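Local coordinates for putative Oleoyl-[acyl-carrier protein] thioesterase (Lactobacillus plantarum, PDB 2OWN), which probably hydrolyses the thioester bond of acyl-[acyl-carrier protein], such as the oleoyl form, to release the free fatty acid, at residues M55-G60 with M120-R125; I72-M75 with D79-V82; F171-D174 with H178-N181; D190-T195 with V234-L239. All blocks are in the same frame, centred on the assembly; numbering follows the deposited sequence.

Contact 1: M55-G60 with M120-R125; sequences MVQSHG and MSQTTR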
loop_
_atom_site.group_PDB
_atom_site.type_symbol
_atom_site.label_atom_id
_atom_site.label_comp_id
_atom_site.label_asym_id
_atom_site.label_seq_id
_atom_site.Cartn_x
_atom_site.Cartn_y
_atom_site.Cartn_z
HETATM N N MSE B 55 -4.822 25.606 2.909
HETATM C CA MSE B 55 -4.369 27.012 2.674
HETATM C C MSE B 55 -3.692 27.208 1.305
HETATM O O MSE B 55 -3.741 28.323 0.785
HETATM C CB MSE B 55 -3.515 27.569 3.842
HETATM C CG MSE B 55 -2.023 27.227 3.923
HETATM SE SE MSE B 55 -0.793 28.377 2.878
HETATM C CE MSE B 55 -1.127 30.075 3.772
ATOM N N VAL B 56 -3.026 26.174 0.763
ATOM C CA VAL B 56 -2.411 26.233 -0.594
ATOM C C VAL B 56 -3.564 26.282 -1.623
ATOM O O VAL B 56 -3.541 27.133 -2.523
ATOM C CB VAL B 56 -1.403 25.076 -0.873
ATOM C CG1 VAL B 56 -0.886 25.108 -2.312
ATOM C CG2 VAL B 56 -0.232 25.158 0.085
ATOM N N GLN B 57 -4.551 25.386 -1.464
ATOM C CA GLN B 57 -5.761 25.351 -2.323
ATOM C C GLN B 57 -6.688 26.588 -2.165
ATOM O O GLN B 57 -7.469 26.852 -3.089
ATOM C CB GLN B 57 -6.533 24.025 -2.182
ATOM C CG GLN B 57 -5.759 22.838 -2.786
ATOM C CD GLN B 57 -6.502 21.510 -2.739
ATOM O OE1 GLN B 57 -7.401 21.296 -1.920
ATOM N NE2 GLN B 57 -6.108 20.596 -3.620
ATOM N N SER B 58 -6.612 27.317 -1.031
ATOM C CA SER B 58 -7.398 28.572 -0.822
ATOM C C SER B 58 -6.939 29.697 -1.790
ATOM O O SER B 58 -7.754 30.556 -2.146
ATOM C CB SER B 58 -7.367 29.076 0.634
ATOM O OG SER B 58 -6.084 29.529 1.028
ATOM N N HIS B 59 -5.656 29.671 -2.206
ATOM C CA HIS B 59 -5.071 30.619 -3.189
ATOM C C HIS B 59 -5.345 30.235 -4.687
ATOM O O HIS B 59 -4.783 30.877 -5.590
ATOM C CB HIS B 59 -3.551 30.798 -2.946
ATOM C CG HIS B 59 -3.217 31.362 -1.599
ATOM N ND1 HIS B 59 -2.894 30.571 -0.519
ATOM C CD2 HIS B 59 -3.166 32.641 -1.158
ATOM C CE1 HIS B 59 -2.654 31.338 0.530
ATOM N NE2 HIS B 59 -2.812 32.599 0.169
ATOM N N GLY B 60 -6.210 29.235 -4.950
ATOM C CA GLY B 60 -6.554 28.780 -6.307
ATOM C C GLY B 60 -5.415 28.114 -7.061
ATOM O O GLY B 60 -5.351 28.237 -8.287
HETATM N N MSE B 120 -0.205 24.404 -10.517
HETATM C CA MSE B 120 -1.345 24.238 -11.433
HETATM C C MSE B 120 -2.574 24.883 -10.802
HETATM O O MSE B 120 -2.857 24.626 -9.624
HETATM C CB MSE B 120 -1.635 22.755 -11.715
HETATM C CG MSE B 120 -0.571 22.033 -12.536
HETATM SE SE MSE B 120 -0.474 22.615 -14.402
HETATM C CE MSE B 120 -2.239 22.035 -14.999
ATOM N N SER B 121 -3.301 25.694 -11.585
ATOM C CA SER B 121 -4.523 26.381 -11.119
ATOM C C SER B 121 -5.673 25.374 -10.920
ATOM O O SER B 121 -5.754 24.375 -11.646
ATOM C CB SER B 121 -4.941 27.485 -12.097
ATOM O OG SER B 121 -6.085 28.200 -11.654
ATOM N N GLN B 122 -6.538 25.640 -9.938
ATOM C CA GLN B 122 -7.692 24.763 -9.625
ATOM C C GLN B 122 -8.809 24.862 -10.676
ATOM O O GLN B 122 -9.331 23.823 -11.109
ATOM C CB GLN B 122 -8.255 25.052 -8.220
ATOM C CG GLN B 122 -7.253 24.830 -7.056
ATOM C CD GLN B 122 -6.739 23.388 -6.885
ATOM O OE1 GLN B 122 -5.632 23.187 -6.387
ATOM N NE2 GLN B 122 -7.519 22.396 -7.315
ATOM N N THR B 123 -9.152 26.094 -11.079
ATOM C CA THR B 123 -10.210 26.363 -12.076
ATOM C C THR B 123 -9.746 26.172 -13.534
ATOM O O THR B 123 -10.208 25.238 -14.202
ATOM C CB THR B 123 -10.817 27.788 -11.909
ATOM N N THR B 124 -8.829 27.033 -14.000
ATOM C CA THR B 124 -8.317 27.000 -15.403
ATOM C C THR B 124 -7.433 25.788 -15.802
ATOM O O THR B 124 -7.399 25.451 -16.992
ATOM C CB THR B 124 -7.586 28.348 -15.807
ATOM O OG1 THR B 124 -7.312 28.364 -17.215
ATOM C CG2 THR B 124 -6.287 28.567 -15.033
ATOM N N ARG B 125 -6.728 25.181 -14.835
ATOM C CA ARG B 125 -5.835 24.009 -15.042
ATOM C C ARG B 125 -4.628 24.303 -15.977
ATOM O O ARG B 125 -4.338 23.537 -16.911
ATOM C CB ARG B 125 -6.648 22.762 -15.470
ATOM C CG ARG B 125 -7.754 22.386 -14.494
#

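Contact 2: I72-M75 with D79-V82; sequences ITRM and DEVV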
loop_
_atom_site.group_PDB
_atom_site.type_symbol
_atom_site.label_atom_id
_atom_site.label_comp_id
_atom_site.label_asym_id
_atom_site.label_seq_id
_atom_site.Cartn_x
_atom_site.Cartn_y
_atom_site.Cartn_z
ATOM N N ILE B 72 19.635 5.279 -6.119
ATOM C CA ILE B 72 19.454 4.229 -5.097
ATOM C C ILE B 72 20.749 3.447 -4.798
ATOM O O ILE B 72 21.269 2.773 -5.685
ATOM C CB ILE B 72 18.307 3.239 -5.507
ATOM C CG1 ILE B 72 16.991 4.002 -5.754
ATOM C CG2 ILE B 72 18.094 2.150 -4.434
ATOM C CD1 ILE B 72 15.859 3.157 -6.229
ATOM N N THR B 73 21.251 3.565 -3.556
ATOM C CA THR B 73 22.427 2.815 -3.049
ATOM C C THR B 73 21.864 1.427 -2.683
ATOM O O THR B 73 22.399 0.398 -3.106
ATOM C CB THR B 73 23.112 3.518 -1.864
ATOM O OG1 THR B 73 23.598 4.795 -2.301
ATOM C CG2 THR B 73 24.281 2.698 -1.320
ATOM N N ARG B 74 20.832 1.425 -1.839
ATOM C CA ARG B 74 20.070 0.202 -1.496
ATOM C C ARG B 74 18.686 0.601 -0.994
ATOM O O ARG B 74 18.559 1.649 -0.351
ATOM C CB ARG B 74 20.760 -0.736 -0.495
ATOM C CG ARG B 74 20.829 -0.309 0.970
ATOM C CD ARG B 74 21.342 -1.442 1.798
ATOM N NE ARG B 74 21.339 -1.091 3.212
ATOM C CZ ARG B 74 20.304 -1.182 4.058
ATOM N NH1 ARG B 74 19.082 -1.581 3.666
ATOM N NH2 ARG B 74 20.496 -0.823 5.335
HETATM N N MSE B 75 17.679 -0.229 -1.268
HETATM C CA MSE B 75 16.312 0.037 -0.818
HETATM C C MSE B 75 16.188 -0.296 0.665
HETATM O O MSE B 75 16.904 -1.201 1.138
HETATM C CB MSE B 75 15.265 -0.755 -1.618
HETATM C CG MSE B 75 15.223 -0.365 -3.085
HETATM SE SE MSE B 75 14.618 1.477 -3.327
HETATM C CE MSE B 75 12.707 1.233 -3.165
ATOM N N ASP B 79 11.247 -3.764 8.502
ATOM C CA ASP B 79 11.530 -3.446 9.925
ATOM C C ASP B 79 12.733 -2.519 10.195
ATOM O O ASP B 79 13.101 -2.320 11.364
ATOM C CB ASP B 79 11.584 -4.740 10.787
ATOM C CG ASP B 79 10.320 -5.580 10.668
ATOM O OD1 ASP B 79 9.265 -5.036 10.307
ATOM O OD2 ASP B 79 10.382 -6.798 10.907
ATOM N N GLU B 80 13.276 -1.888 9.142
ATOM C CA GLU B 80 14.389 -0.959 9.264
ATOM C C GLU B 80 13.763 0.398 9.599
ATOM O O GLU B 80 12.714 0.758 9.033
ATOM C CB GLU B 80 15.193 -0.867 7.968
ATOM C CG GLU B 80 16.489 -0.082 8.104
ATOM C CD GLU B 80 17.251 0.112 6.811
ATOM O OE1 GLU B 80 16.850 -0.407 5.750
ATOM O OE2 GLU B 80 18.263 0.827 6.871
ATOM N N VAL B 81 14.396 1.131 10.511
ATOM C CA VAL B 81 13.955 2.464 10.909
ATOM C C VAL B 81 14.845 3.379 10.078
ATOM O O VAL B 81 16.052 3.462 10.348
ATOM C CB VAL B 81 14.063 2.707 12.425
ATOM C CG1 VAL B 81 13.642 4.126 12.782
ATOM C CG2 VAL B 81 13.182 1.712 13.174
ATOM N N VAL B 82 14.261 3.992 9.041
ATOM C CA VAL B 82 14.962 4.931 8.141
ATOM C C VAL B 82 14.634 6.373 8.507
ATOM O O VAL B 82 13.550 6.640 9.028
ATOM C CB VAL B 82 14.632 4.723 6.631
ATOM C CG1 VAL B 82 15.097 3.344 6.174
ATOM C CG2 VAL B 82 13.123 4.971 6.297
#

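Contact 3: F171-D174 with H178-N181; sequences FDID and HVNN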
loop_
_atom_site.group_PDB
_atom_site.type_symbol
_atom_site.label_atom_id
_atom_site.label_comp_id
_atom_site.label_asym_id
_atom_site.label_seq_id
_atom_site.Cartn_x
_atom_site.Cartn_y
_atom_site.Cartn_z
ATOM N N PHE B 171 -8.867 3.051 -4.428
ATOM C CA PHE B 171 -7.743 3.328 -3.488
ATOM C C PHE B 171 -6.515 4.039 -4.111
ATOM O O PHE B 171 -5.662 4.495 -3.348
ATOM C CB PHE B 171 -7.294 2.100 -2.648
ATOM C CG PHE B 171 -8.399 1.427 -1.830
ATOM C CD1 PHE B 171 -9.465 2.156 -1.225
ATOM C CD2 PHE B 171 -8.267 0.055 -1.506
ATOM C CE1 PHE B 171 -10.460 1.496 -0.438
ATOM C CE2 PHE B 171 -9.238 -0.617 -0.702
ATOM C CZ PHE B 171 -10.340 0.107 -0.166
ATOM N N ASP B 172 -6.409 4.111 -5.450
ATOM C CA ASP B 172 -5.337 4.880 -6.122
ATOM C C ASP B 172 -5.510 6.412 -5.939
ATOM O O ASP B 172 -4.511 7.133 -6.006
ATOM C CB ASP B 172 -5.224 4.551 -7.623
ATOM C CG ASP B 172 -4.823 3.107 -7.891
ATOM O OD1 ASP B 172 -4.035 2.532 -7.127
ATOM O OD2 ASP B 172 -5.259 2.563 -8.915
ATOM N N ILE B 173 -6.750 6.884 -5.715
ATOM C CA ILE B 173 -7.077 8.306 -5.497
ATOM C C ILE B 173 -6.882 8.561 -3.989
ATOM O O ILE B 173 -7.717 8.140 -3.194
ATOM C CB ILE B 173 -8.510 8.695 -5.994
ATOM C CG1 ILE B 173 -8.626 8.653 -7.529
ATOM C CG2 ILE B 173 -8.876 10.128 -5.597
ATOM C CD1 ILE B 173 -8.452 7.308 -8.217
ATOM N N ASP B 174 -5.797 9.251 -3.615
ATOM C CA ASP B 174 -5.463 9.547 -2.184
ATOM C C ASP B 174 -6.303 10.768 -1.643
ATOM O O ASP B 174 -7.060 11.371 -2.430
ATOM C CB ASP B 174 -3.909 9.634 -2.008
ATOM C CG ASP B 174 -3.297 10.938 -2.510
ATOM O OD1 ASP B 174 -3.769 11.481 -3.526
ATOM O OD2 ASP B 174 -2.298 11.388 -1.907
ATOM N N HIS B 178 -7.158 13.139 -6.050
ATOM C CA HIS B 178 -6.323 12.921 -7.262
ATOM C C HIS B 178 -5.563 11.587 -7.171
ATOM O O HIS B 178 -5.242 11.151 -6.056
ATOM C CB HIS B 178 -5.306 14.053 -7.464
ATOM C CG HIS B 178 -5.918 15.413 -7.615
ATOM N ND1 HIS B 178 -6.017 16.305 -6.568
ATOM C CD2 HIS B 178 -6.481 16.024 -8.684
ATOM C CE1 HIS B 178 -6.602 17.411 -6.989
ATOM N NE2 HIS B 178 -6.894 17.266 -8.269
ATOM N N VAL B 179 -5.266 10.972 -8.328
ATOM C CA VAL B 179 -4.527 9.688 -8.399
ATOM C C VAL B 179 -3.066 9.918 -7.989
ATOM O O VAL B 179 -2.335 10.609 -8.710
ATOM C CB VAL B 179 -4.593 9.013 -9.804
ATOM C CG1 VAL B 179 -3.725 7.742 -9.893
ATOM C CG2 VAL B 179 -6.027 8.667 -10.137
ATOM N N ASN B 180 -2.687 9.340 -6.838
ATOM C CA ASN B 180 -1.341 9.425 -6.231
ATOM C C ASN B 180 -0.255 8.954 -7.212
ATOM O O ASN B 180 -0.375 7.842 -7.756
ATOM C CB ASN B 180 -1.333 8.623 -4.899
ATOM C CG ASN B 180 0.012 8.607 -4.142
ATOM O OD1 ASN B 180 0.934 9.374 -4.408
ATOM N ND2 ASN B 180 0.089 7.721 -3.145
ATOM N N ASN B 181 0.747 9.829 -7.448
ATOM C CA ASN B 181 1.873 9.525 -8.364
ATOM C C ASN B 181 2.683 8.273 -8.008
ATOM O O ASN B 181 3.228 7.641 -8.898
ATOM C CB ASN B 181 2.821 10.733 -8.546
ATOM C CG ASN B 181 2.186 11.881 -9.329
ATOM O OD1 ASN B 181 0.964 12.011 -9.420
ATOM N ND2 ASN B 181 3.030 12.721 -9.893
HETATM O O HOH W 1 0.885 12.092 -2.925
#

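Contact 4: D190-T195 with V234-L239; sequences DTLPAT and VTTSHL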
loop_
_atom_site.group_PDB
_atom_site.type_symbol
_atom_site.label_atom_id
_atom_site.label_comp_id
_atom_site.label_asym_id
_atom_site.label_seq_id
_atom_site.Cartn_x
_atom_site.Cartn_y
_atom_site.Cartn_z
ATOM N N ASP B 190 5.392 -3.826 -12.040
ATOM C CA ASP B 190 4.618 -5.055 -12.358
ATOM C C ASP B 190 4.618 -5.414 -13.869
ATOM O O ASP B 190 4.356 -6.576 -14.197
ATOM C CB ASP B 190 3.179 -5.008 -11.829
ATOM C CG ASP B 190 2.447 -6.323 -12.021
ATOM O OD1 ASP B 190 2.922 -7.338 -11.462
ATOM O OD2 ASP B 190 1.480 -6.337 -12.810
ATOM N N THR B 191 4.866 -4.444 -14.775
ATOM C CA THR B 191 4.994 -4.721 -16.241
ATOM C C THR B 191 6.101 -5.770 -16.493
ATOM O O THR B 191 5.935 -6.636 -17.358
ATOM C CB THR B 191 5.295 -3.453 -17.083
ATOM O OG1 THR B 191 4.306 -2.453 -16.823
ATOM C CG2 THR B 191 5.316 -3.762 -18.606
ATOM N N LEU B 192 7.189 -5.687 -15.707
ATOM C CA LEU B 192 8.319 -6.615 -15.776
ATOM C C LEU B 192 7.933 -7.927 -15.060
ATOM O O LEU B 192 7.227 -7.869 -14.040
ATOM C CB LEU B 192 9.562 -6.021 -15.112
ATOM C CG LEU B 192 10.100 -4.706 -15.691
ATOM C CD1 LEU B 192 11.161 -4.106 -14.767
ATOM C CD2 LEU B 192 10.635 -4.899 -17.107
ATOM N N PRO B 193 8.419 -9.094 -15.556
ATOM C CA PRO B 193 8.055 -10.364 -14.919
ATOM C C PRO B 193 8.828 -10.611 -13.607
ATOM O O PRO B 193 9.913 -10.031 -13.409
ATOM C CB PRO B 193 8.433 -11.390 -15.985
ATOM C CG PRO B 193 9.603 -10.795 -16.646
ATOM C CD PRO B 193 9.362 -9.321 -16.673
ATOM N N ALA B 194 8.254 -11.447 -12.732
ATOM C CA ALA B 194 8.871 -11.841 -11.439
ATOM C C ALA B 194 10.288 -12.439 -11.609
ATOM O O ALA B 194 11.138 -12.192 -10.753
ATOM C CB ALA B 194 7.961 -12.804 -10.637
ATOM N N THR B 195 10.532 -13.170 -12.713
ATOM C CA THR B 195 11.869 -13.749 -13.047
ATOM C C THR B 195 12.946 -12.647 -13.211
ATOM O O THR B 195 14.110 -12.876 -12.870
ATOM C CB THR B 195 11.862 -14.660 -14.299
ATOM O OG1 THR B 195 11.362 -13.934 -15.426
ATOM C CG2 THR B 195 11.006 -15.902 -14.062
ATOM N N VAL B 234 21.514 -3.593 -16.268
ATOM C CA VAL B 234 20.521 -3.611 -17.353
ATOM C C VAL B 234 19.655 -2.349 -17.208
ATOM O O VAL B 234 19.586 -1.756 -16.110
ATOM C CB VAL B 234 19.629 -4.887 -17.362
ATOM C CG1 VAL B 234 20.469 -6.126 -17.594
ATOM C CG2 VAL B 234 18.843 -5.030 -16.070
ATOM N N THR B 235 19.000 -1.963 -18.298
ATOM C CA THR B 235 18.131 -0.776 -18.346
ATOM C C THR B 235 16.730 -1.172 -18.776
ATOM O O THR B 235 16.592 -2.025 -19.653
ATOM C CB THR B 235 18.679 0.257 -19.346
ATOM O OG1 THR B 235 20.064 0.492 -19.076
ATOM C CG2 THR B 235 17.902 1.593 -19.281
ATOM N N THR B 236 15.704 -0.603 -18.128
ATOM C CA THR B 236 14.297 -0.811 -18.533
ATOM C C THR B 236 13.722 0.581 -18.874
ATOM O O THR B 236 13.893 1.513 -18.097
ATOM C CB THR B 236 13.423 -1.599 -17.541
ATOM O OG1 THR B 236 13.212 -0.845 -16.352
ATOM C CG2 THR B 236 14.060 -2.969 -17.223
ATOM N N SER B 237 13.110 0.692 -20.053
ATOM C CA SER B 237 12.479 1.906 -20.584
ATOM C C SER B 237 10.990 1.632 -20.494
ATOM O O SER B 237 10.533 0.652 -21.075
ATOM C CB SER B 237 12.912 2.145 -22.028
ATOM O OG SER B 237 12.266 3.272 -22.594
ATOM N N HIS B 238 10.250 2.499 -19.804
ATOM C CA HIS B 238 8.810 2.363 -19.569
ATOM C C HIS B 238 7.996 3.551 -20.070
ATOM O O HIS B 238 8.502 4.679 -20.115
ATOM C CB HIS B 238 8.524 2.248 -18.069
ATOM C CG HIS B 238 9.237 1.135 -17.371
ATOM N ND1 HIS B 238 8.591 -0.002 -16.940
ATOM C CD2 HIS B 238 10.534 0.996 -17.008
ATOM C CE1 HIS B 238 9.464 -0.802 -16.354
ATOM N NE2 HIS B 238 10.649 -0.222 -16.384
ATOM N N LEU B 239 6.729 3.270 -20.408
ATOM C CA LEU B 239 5.735 4.260 -20.855
ATOM C C LEU B 239 4.340 3.870 -20.340
ATOM O O LEU B 239 3.929 2.723 -20.532
ATOM C CB LEU B 239 5.695 4.387 -22.388
ATOM C CG LEU B 239 4.645 5.318 -23.051
ATOM C CD1 LEU B 239 4.755 6.757 -22.553
ATOM C CD2 LEU B 239 4.749 5.278 -24.565
HETATM O O HOH W 2 5.767 -0.116 -17.667
#

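Contact 1: M55-G60 with M120-R125
Gln57 and Gln122 cross almost perpendicularly, Gln57 running out from the end of helix 53-58 and Gln122 reaching in from the turn after strand 109-121. Their amide planes stand 71° apart, so the two groups do not stack; the end of Gln122 instead meets the flank of Gln57 near its CG. Gln57 is extended beyond CG. Gln122 CG, opposite its own carbonyl carbon (chi1 -61°), lies 3.8 Å from Gly60 C, and the bend at chi2 turns the amide end toward Gln57. Gly60, in a left-handed backbone conformation, carries the polar link through its carbonyl. Gln122 N donates to Gly60 O at 3.3 Å with a fairly straight N-H...O angle of 161°, approaching from well above the carbonyl plane. Ser121 OG adds a weak bond to Gly60 O at 3.4 Å, and Ser121 CA brings a C-H to the same oxygen at 3.5 Å. Met120, a selenomethionine, is held to the start of strand 61-72 by backbone bonding with Gly62. One glycine oxygen thus joins the helix end to the strand end at the surface of the N-terminal domain, and because the sound bond is backbone to backbone, the link depends little on side-chain chemistry.

Contact 2: I72-M75 with D79-V82
Arg74 and Glu80 face each other across the loop that connects strand 61-72 to strand 81-91 in the N-terminal hot-dog domain. These strands are not neighbours in the sheet: strands 95-103 and 109-121 lie between them, so the connection passes over the strand ends and the pair spans it near the surface.

The charged interaction is a two-pronged salt bridge. The side chains arrive from opposite directions, and the guanidinium and carboxylate planes are nearly parallel, 19° apart, but offset, so the carboxylate does not lie in the guanidinium plane. Arg74 NH1 donates to Glu80 OE1 at 3.3 Å, meeting it on the syn side but clearly out of the carboxylate plane. The second prong, Arg74 NH2 to Glu80 OE2 at 3.2 Å, is a weak hydrogen bond because its N-H...O angle is only 131°. Both chains are extended; Arg74 CG sits between its backbone N and carbonyl carbon (chi1 73°), and the straight chain beyond carries the guanidinium over to Glu80.

Apolar contact is made with strand 109-121: the Arg74 and Glu80 side chains both touch Leu110 near its beginning, while the selenomethionine Met75 turns away from Glu80 and packs on Leu34 of helix 31-48.

Backbone groups of the loop bond to both charged ends. Arg77 N, within the turn, gives a hydrogen bond to Glu80 OE1, so this oxygen has two donors. On the other side of the bridge, Arg74 NH1 makes a second, weak bond to the carbonyl of the following residue, Met75 O, at 3.4 Å.

Contact 3: F171-D174 with H178-N181
Asp172 O takes the shortest sound bond of the contact, from Asn180 N at 3.0 Å, and the donor lies nearly along the C=O axis. Val179 CA adds a C-H contact to Asp172 O at 3.5 Å. A similar pair meets His178 O, which accepts a more bent bond from Asp174 N at 3.1 Å and a C-H from Ile173 CA. These links draw together a small antiparallel beta hairpin, strands 173-174 and 178-179, that precedes helix 184-191 in the C-terminal hot-dog domain. Ile173 and Val179 form its non-hydrogen-bonded pair, and their side chains cross obliquely on one face, with Ile173 CD1 pressed unusually tightly against Val179 CG2 at 3.4 Å. Val168 lies against both. Next along, the Asp174 carboxylate stacks on the Asn180 amide, the planes 17° apart, with Asp174 CG 3.9 Å from Asn180 CB. Asp174 CG lies between its own backbone N and carbonyl carbon (chi1 77°), which swings the carboxylate back over the opposing strand. Asn180 OD1 accepts from Ala182 N, while Asn180 ND2 bonds weakly to Asp36 OD1 of helix 31-48. Tyr20 of the second subunit packs on both Asp174 and Asn180.

Contact 4: D190-T195 with V234-L239
The imidazole of His238 is met along its edge by Leu192, whose CG lies near the ring plane 4.0 Å from His238 CE1. The nitrogens on either side of that carbon are both engaged. His238 NE2 shares a short hydrogen bond of 2.6 Å with Thr236 OG1. At the other nitrogen a water, in the ring plane, lies 2.9 Å from His238 ND1 and donates to Thr191 OG1 at 2.9 Å, bridging helix end and strand. The ring is thereby fixed in its rotation at both nitrogens. Leu192 lies roughly perpendicular to the histidine side chain but meets Thr236 tip to tip, Leu192 CD2 coming 3.9 Å from Thr236 CG2. With its CG opposite the carbonyl carbon (chi1 -60°), Leu192 drops from the break between two helices onto the strand. Thr236 OG1 is also bonded to Trp254 NE1 of strand 246-256, which lies beside strand 233-241 in the C-terminal hot-dog sheet. Ala194 N, in the next helix, bonds to Tyr215 OH of the second subunit. Leu192 itself sits among Ile225 of strand 218-227, Trp254 and Leu197 of helix 194-197, so the junction of helices 184-191 and 194-197 is packed against three adjacent strands.

How the contacts relate
From the N terminus, the chain first opens contact 1 at the end of helix 53-58, runs along strand 61-72 and closes the short loop of contact 2 before continuing to 120-125, where contact 1 closes. Contact 2 is thus nested within contact 1, although their centres are 35 Å apart on opposite sides of the chain's centre; both belong to the N-terminal domain. Contacts 3 and 4 follow in series in the C-terminal domain: the first is a local hairpin, the second closes a longer loop from the helices to strand 233-241. Contact 3 comes within about 5 Å of contact 1, nearest atoms, without touching it. Contacts 2 (through Asp79), 3 and 4 reach the second subunit.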